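Photosystem II extrinsic protein V (Arthrospira maxima, PDB 1F1C) is a lumenal extrinsic subunit of photosystem II that carries one covalently bound heme c and probably stabilises the oxygen-evolving complex. Local coordinates at residues L57-P62 with T78-F83. Numbering follows the deposited sequence.
Sequences LALATP and TTYDGF. With HEC (heme c), chain C.
Tyr-80 lays one face of its ring over CA of Ala-60, with its CE1 3.4 Å from the Ala-60 CB methyl. The phenol end reaches Leu-59, whose CB comes to 3.0 Å from Tyr-80 OH. That hydroxyl is hydrogen-bonded to the carbonyl O of Ala-56, in helix 54-58. CG of Tyr-80 stands anti to its backbone N (chi1 -166°), which carries the ring away from its own turn and along the chain from Ala-60 to Leu-59. The backbone N of Thr-61 donates to Tyr-80 O over 3.1 Å, in a bond bent at the hydrogen (142°). Next to it, Gly-82 CA makes a CA-H...O contact of 2.9 Å with Thr-61 O. Leu-57, Ala-60, Thr-79 and Tyr-80 belong to the heme pocket of this c-type cytochrome, at its two propionates: carboxylate atom O1A lies at the edge of the Tyr-80 ring, in its plane, and O1D is 2.9 Å from the Tyr-80 backbone N. An alanine in place of Tyr-80 takes away phenol and ring, and is likely to leave the Ala-56 carbonyl without its mate and a gap beside Ala-60. A water bridges Thr-61 O and Thr-78 OG1. The type I turn from Thr-79 to Gly-82 presents Tyr-80, and an Asx turn overlaps its end, Phe-83 N reaching Asp-81 OD2 from above the carboxylate plane at 3.0 Å. Farther out, the Phe-83 ring meets Phe-83 of the second subunit.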
ATOM      1  N   LEU A  57      -3.996  17.698  -6.065  1.00 28.55           N
ATOM      2  CA  LEU A  57      -4.651  17.780  -4.763  1.00 29.29           C
ATOM      3  C   LEU A  57      -6.053  18.364  -4.894  1.00 32.72           C
ATOM      4  O   LEU A  57      -7.012  17.846  -4.325  1.00 28.95           O
ATOM      5  CB  LEU A  57      -3.828  18.656  -3.816  1.00 25.88           C
ATOM      6  CG  LEU A  57      -2.495  18.106  -3.300  1.00 26.37           C
ATOM      7  CD1 LEU A  57      -1.788  19.150  -2.426  1.00 12.98           C
ATOM      8  CD2 LEU A  57      -2.771  16.843  -2.494  1.00 19.18           C
ATOM      9  N   ALA A  58      -6.158  19.460  -5.640  1.00 32.59           N
ATOM     10  CA  ALA A  58      -7.436  20.125  -5.840  1.00 32.22           C
ATOM     11  C   ALA A  58      -8.451  19.232  -6.548  1.00 31.80           C
ATOM     12  O   ALA A  58      -9.653  19.355  -6.331  1.00 31.32           O
ATOM     13  CB  ALA A  58      -7.231  21.402  -6.633  1.00 36.76           C
ATOM     14  N   LEU A  59      -7.968  18.323  -7.386  1.00 33.34           N
ATOM     15  CA  LEU A  59      -8.859  17.447  -8.125  1.00 32.10           C
ATOM     16  C   LEU A  59      -9.149  16.113  -7.446  1.00 34.14           C
ATOM     17  O   LEU A  59      -9.814  15.250  -8.024  1.00 26.36           O
ATOM     18  CB  LEU A  59      -8.306  17.219  -9.532  1.00 37.70           C
ATOM     19  CG  LEU A  59      -8.712  18.257 -10.590  1.00 38.31           C
ATOM     20  CD1 LEU A  59      -8.808  19.629  -9.971  1.00 42.11           C
ATOM     21  CD2 LEU A  59      -7.709  18.250 -11.733  1.00 33.40           C
ATOM     22  N   ALA A  60      -8.658  15.953  -6.220  1.00 31.10           N
ATOM     23  CA  ALA A  60      -8.889  14.728  -5.463  1.00 35.01           C
ATOM     24  C   ALA A  60     -10.308  14.769  -4.897  1.00 34.38           C
ATOM     25  O   ALA A  60     -10.998  15.783  -5.003  1.00 35.64           O
ATOM     26  CB  ALA A  60      -7.876  14.615  -4.325  1.00 33.50           C
ATOM     27  N   THR A  61     -10.745  13.671  -4.292  1.00 32.99           N
ATOM     28  CA  THR A  61     -12.083  13.624  -3.714  1.00 34.77           C
ATOM     29  C   THR A  61     -12.063  13.123  -2.280  1.00 32.19           C
ATOM     30  O   THR A  61     -11.831  11.947  -2.033  1.00 36.00           O
ATOM     31  CB  THR A  61     -13.012  12.712  -4.527  1.00 37.96           C
ATOM     32  OG1 THR A  61     -13.177  13.258  -5.841  1.00 40.18           O
ATOM     33  CG2 THR A  61     -14.375  12.599  -3.847  1.00 34.65           C
ATOM     34  N   PRO A  62     -12.298  14.016  -1.313  1.00 30.57           N
ATOM     35  CA  PRO A  62     -12.574  15.440  -1.517  1.00 33.31           C
ATOM     36  C   PRO A  62     -11.251  16.141  -1.817  1.00 33.10           C
ATOM     37  O   PRO A  62     -10.185  15.533  -1.697  1.00 22.85           O
ATOM     38  CB  PRO A  62     -13.151  15.895  -0.170  1.00 34.37           C
ATOM     39  CG  PRO A  62     -13.507  14.613   0.543  1.00 40.50           C
ATOM     40  CD  PRO A  62     -12.429  13.663   0.104  1.00 33.95           C
ATOM     41  N   THR A  78      -7.409   7.541   1.519  1.00 26.68           N
ATOM     42  CA  THR A  78      -8.380   6.978   0.582  1.00 34.02           C
ATOM     43  C   THR A  78      -7.872   7.153  -0.857  1.00 34.76           C
ATOM     44  O   THR A  78      -7.065   8.044  -1.129  1.00 36.17           O
ATOM     45  CB  THR A  78      -9.742   7.680   0.670  1.00 27.66           C
ATOM     46  OG1 THR A  78      -9.633   8.973   0.066  1.00 35.91           O
ATOM     47  CG2 THR A  78     -10.189   7.822   2.115  1.00 32.61           C
ATOM     48  N   THR A  79      -8.350   6.310  -1.774  1.00 31.06           N
ATOM     49  CA  THR A  79      -7.933   6.406  -3.170  1.00 31.92           C
ATOM     50  C   THR A  79      -8.203   7.806  -3.682  1.00 28.79           C
ATOM     51  O   THR A  79      -8.886   8.587  -3.036  1.00 31.06           O
ATOM     52  CB  THR A  79      -8.689   5.401  -4.067  1.00 32.06           C
ATOM     53  OG1 THR A  79     -10.079   5.401  -3.718  1.00 32.48           O
ATOM     54  CG2 THR A  79      -8.109   4.002  -3.904  1.00 29.21           C
ATOM     55  N   TYR A  80      -7.673   8.124  -4.851  1.00 31.33           N
ATOM     56  CA  TYR A  80      -7.873   9.452  -5.407  1.00 31.58           C
ATOM     57  C   TYR A  80      -9.357   9.797  -5.516  1.00 33.57           C
ATOM     58  O   TYR A  80      -9.770  10.906  -5.192  1.00 28.04           O
ATOM     59  CB  TYR A  80      -7.214   9.551  -6.774  1.00 24.95           C
ATOM     60  CG  TYR A  80      -7.074  10.966  -7.272  1.00 28.03           C
ATOM     61  CD1 TYR A  80      -6.381  11.923  -6.525  1.00 22.31           C
ATOM     62  CD2 TYR A  80      -7.609  11.347  -8.501  1.00 23.68           C
ATOM     63  CE1 TYR A  80      -6.222  13.225  -6.993  1.00 28.77           C
ATOM     64  CE2 TYR A  80      -7.453  12.647  -8.977  1.00 33.64           C
ATOM     65  CZ  TYR A  80      -6.759  13.578  -8.220  1.00 30.28           C
ATOM     66  OH  TYR A  80      -6.603  14.851  -8.710  1.00 34.61           O
ATOM     67  N   ASP A  81     -10.160   8.837  -5.958  1.00 40.69           N
ATOM     68  CA  ASP A  81     -11.597   9.059  -6.088  1.00 48.65           C
ATOM     69  C   ASP A  81     -12.237   9.045  -4.696  1.00 52.36           C
ATOM     70  O   ASP A  81     -13.465   9.054  -4.551  1.00 53.15           O
ATOM     71  CB  ASP A  81     -12.215   7.974  -6.979  1.00 53.09           C
ATOM     72  CG  ASP A  81     -12.171   6.605  -6.341  1.00 56.49           C
ATOM     73  OD1 ASP A  81     -12.586   5.633  -7.002  1.00 61.37           O
ATOM     74  OD2 ASP A  81     -11.730   6.503  -5.178  1.00 55.11           O
ATOM     75  N   GLY A  82     -11.366   9.017  -3.686  1.00 54.68           N
ATOM     76  CA  GLY A  82     -11.755   9.018  -2.285  1.00 55.99           C
ATOM     77  C   GLY A  82     -12.848   8.075  -1.821  1.00 58.71           C
ATOM     78  O   GLY A  82     -13.567   8.394  -0.868  1.00 58.96           O
ATOM     79  N   PHE A  83     -12.986   6.907  -2.436  1.00 57.62           N
ATOM     80  CA  PHE A  83     -14.059   6.051  -1.988  1.00 60.79           C
ATOM     81  C   PHE A  83     -13.636   4.671  -1.488  1.00 58.70           C
ATOM     82  O   PHE A  83     -14.464   3.882  -1.025  1.00 57.47           O
ATOM     83  CB  PHE A  83     -15.142   6.028  -3.082  1.00 65.33           C
ATOM     84  CG  PHE A  83     -15.169   4.794  -3.922  1.00 65.11           C
ATOM     85  CD1 PHE A  83     -15.742   3.622  -3.437  1.00 68.33           C
ATOM     86  CD2 PHE A  83     -14.686   4.815  -5.228  1.00 66.68           C
ATOM     87  CE1 PHE A  83     -15.834   2.509  -4.217  1.00 67.45           C
ATOM     88  CE2 PHE A  83     -14.778   3.697  -6.021  1.00 68.08           C
ATOM     89  CZ  PHE A  83     -15.356   2.546  -5.509  1.00 70.21           C
TER
HETATM   90 FE   HEC C 200       1.176   9.075   0.041  1.00 25.79          FE
HETATM   91  CHA HEC C 200      -1.339   9.538  -2.196  1.00 19.78           C
HETATM   92  CHB HEC C 200       0.451  12.200   1.447  1.00 23.59           C
HETATM   93  CHC HEC C 200       3.522   8.636   2.470  1.00 25.04           C
HETATM   94  CHD HEC C 200       2.197   6.300  -1.600  1.00 24.77           C
HETATM   95  NA  HEC C 200      -0.186  10.498  -0.256  1.00 18.86           N
HETATM   96  C1A HEC C 200      -1.160  10.517  -1.218  1.00 19.10           C
HETATM   97  C2A HEC C 200      -1.878  11.762  -1.153  1.00 18.64           C
HETATM   98  C3A HEC C 200      -1.389  12.494  -0.153  1.00 21.48           C
HETATM   99  C4A HEC C 200      -0.311  11.735   0.376  1.00 20.59           C
HETATM  100  CMA HEC C 200      -1.964  13.757   0.468  1.00 17.67           C
HETATM  101  CAA HEC C 200      -3.017  12.172  -2.025  1.00 20.57           C
HETATM  102  CBA HEC C 200      -2.410  12.791  -3.257  1.00 25.45           C
HETATM  103  CGA HEC C 200      -3.453  13.434  -4.126  1.00 24.48           C
HETATM  104  O1A HEC C 200      -4.648  13.325  -3.791  1.00 30.62           O
HETATM  105  O2A HEC C 200      -3.080  14.046  -5.142  1.00 26.92           O
HETATM  106  NB  HEC C 200       1.820  10.145   1.610  1.00 26.23           N
HETATM  107  C1B HEC C 200       1.432  11.438   2.032  1.00 25.37           C
HETATM  108  C2B HEC C 200       2.078  11.817   3.245  1.00 28.36           C
HETATM  109  C3B HEC C 200       2.838  10.764   3.608  1.00 27.75           C
HETATM  110  C4B HEC C 200       2.733   9.763   2.569  1.00 22.67           C
HETATM  111  CMB HEC C 200       1.971  13.138   3.988  1.00 26.38           C
HETATM  112  CAB HEC C 200       3.557  10.664   4.798  1.00 29.92           C
HETATM  113  CBB HEC C 200       2.917  10.657   6.052  1.00 30.18           C
HETATM  114  NC  HEC C 200       2.571   7.779   0.337  1.00 24.52           N
HETATM  115  C1C HEC C 200       3.477   7.747   1.384  1.00 26.18           C
HETATM  116  C2C HEC C 200       4.369   6.644   1.264  1.00 26.11           C
HETATM  117  C3C HEC C 200       3.981   5.933   0.165  1.00 32.20           C
HETATM  118  C4C HEC C 200       2.878   6.686  -0.438  1.00 25.37           C
HETATM  119  CMC HEC C 200       5.579   6.350   2.149  1.00 28.57           C
HETATM  120  CAC HEC C 200       4.649   4.789  -0.345  1.00 24.61           C
HETATM  121  CBC HEC C 200       4.798   3.601   0.432  1.00 24.09           C
HETATM  122  ND  HEC C 200       0.524   8.086  -1.522  1.00 24.73           N
HETATM  123  C1D HEC C 200       1.033   6.921  -2.050  1.00 22.41           C
HETATM  124  C2D HEC C 200       0.276   6.483  -3.173  1.00 19.78           C
HETATM  125  C3D HEC C 200      -0.710   7.388  -3.335  1.00 22.07           C
HETATM  126  C4D HEC C 200      -0.542   8.403  -2.330  1.00 23.39           C
HETATM  127  CMD HEC C 200       0.652   5.342  -4.145  1.00 18.72           C
HETATM  128  CAD HEC C 200      -1.864   7.318  -4.342  1.00 28.30           C
HETATM  129  CBD HEC C 200      -3.058   6.532  -3.802  1.00 26.87           C
HETATM  130  CGD HEC C 200      -4.244   6.522  -4.763  1.00 29.78           C
HETATM  131  O1D HEC C 200      -4.858   7.582  -4.988  1.00 28.92           O
HETATM  132  O2D HEC C 200      -4.564   5.445  -5.303  1.00 34.35           O
HETATM  133  O   HOH W   1      -8.783  11.723  -1.108  1.00 36.46           O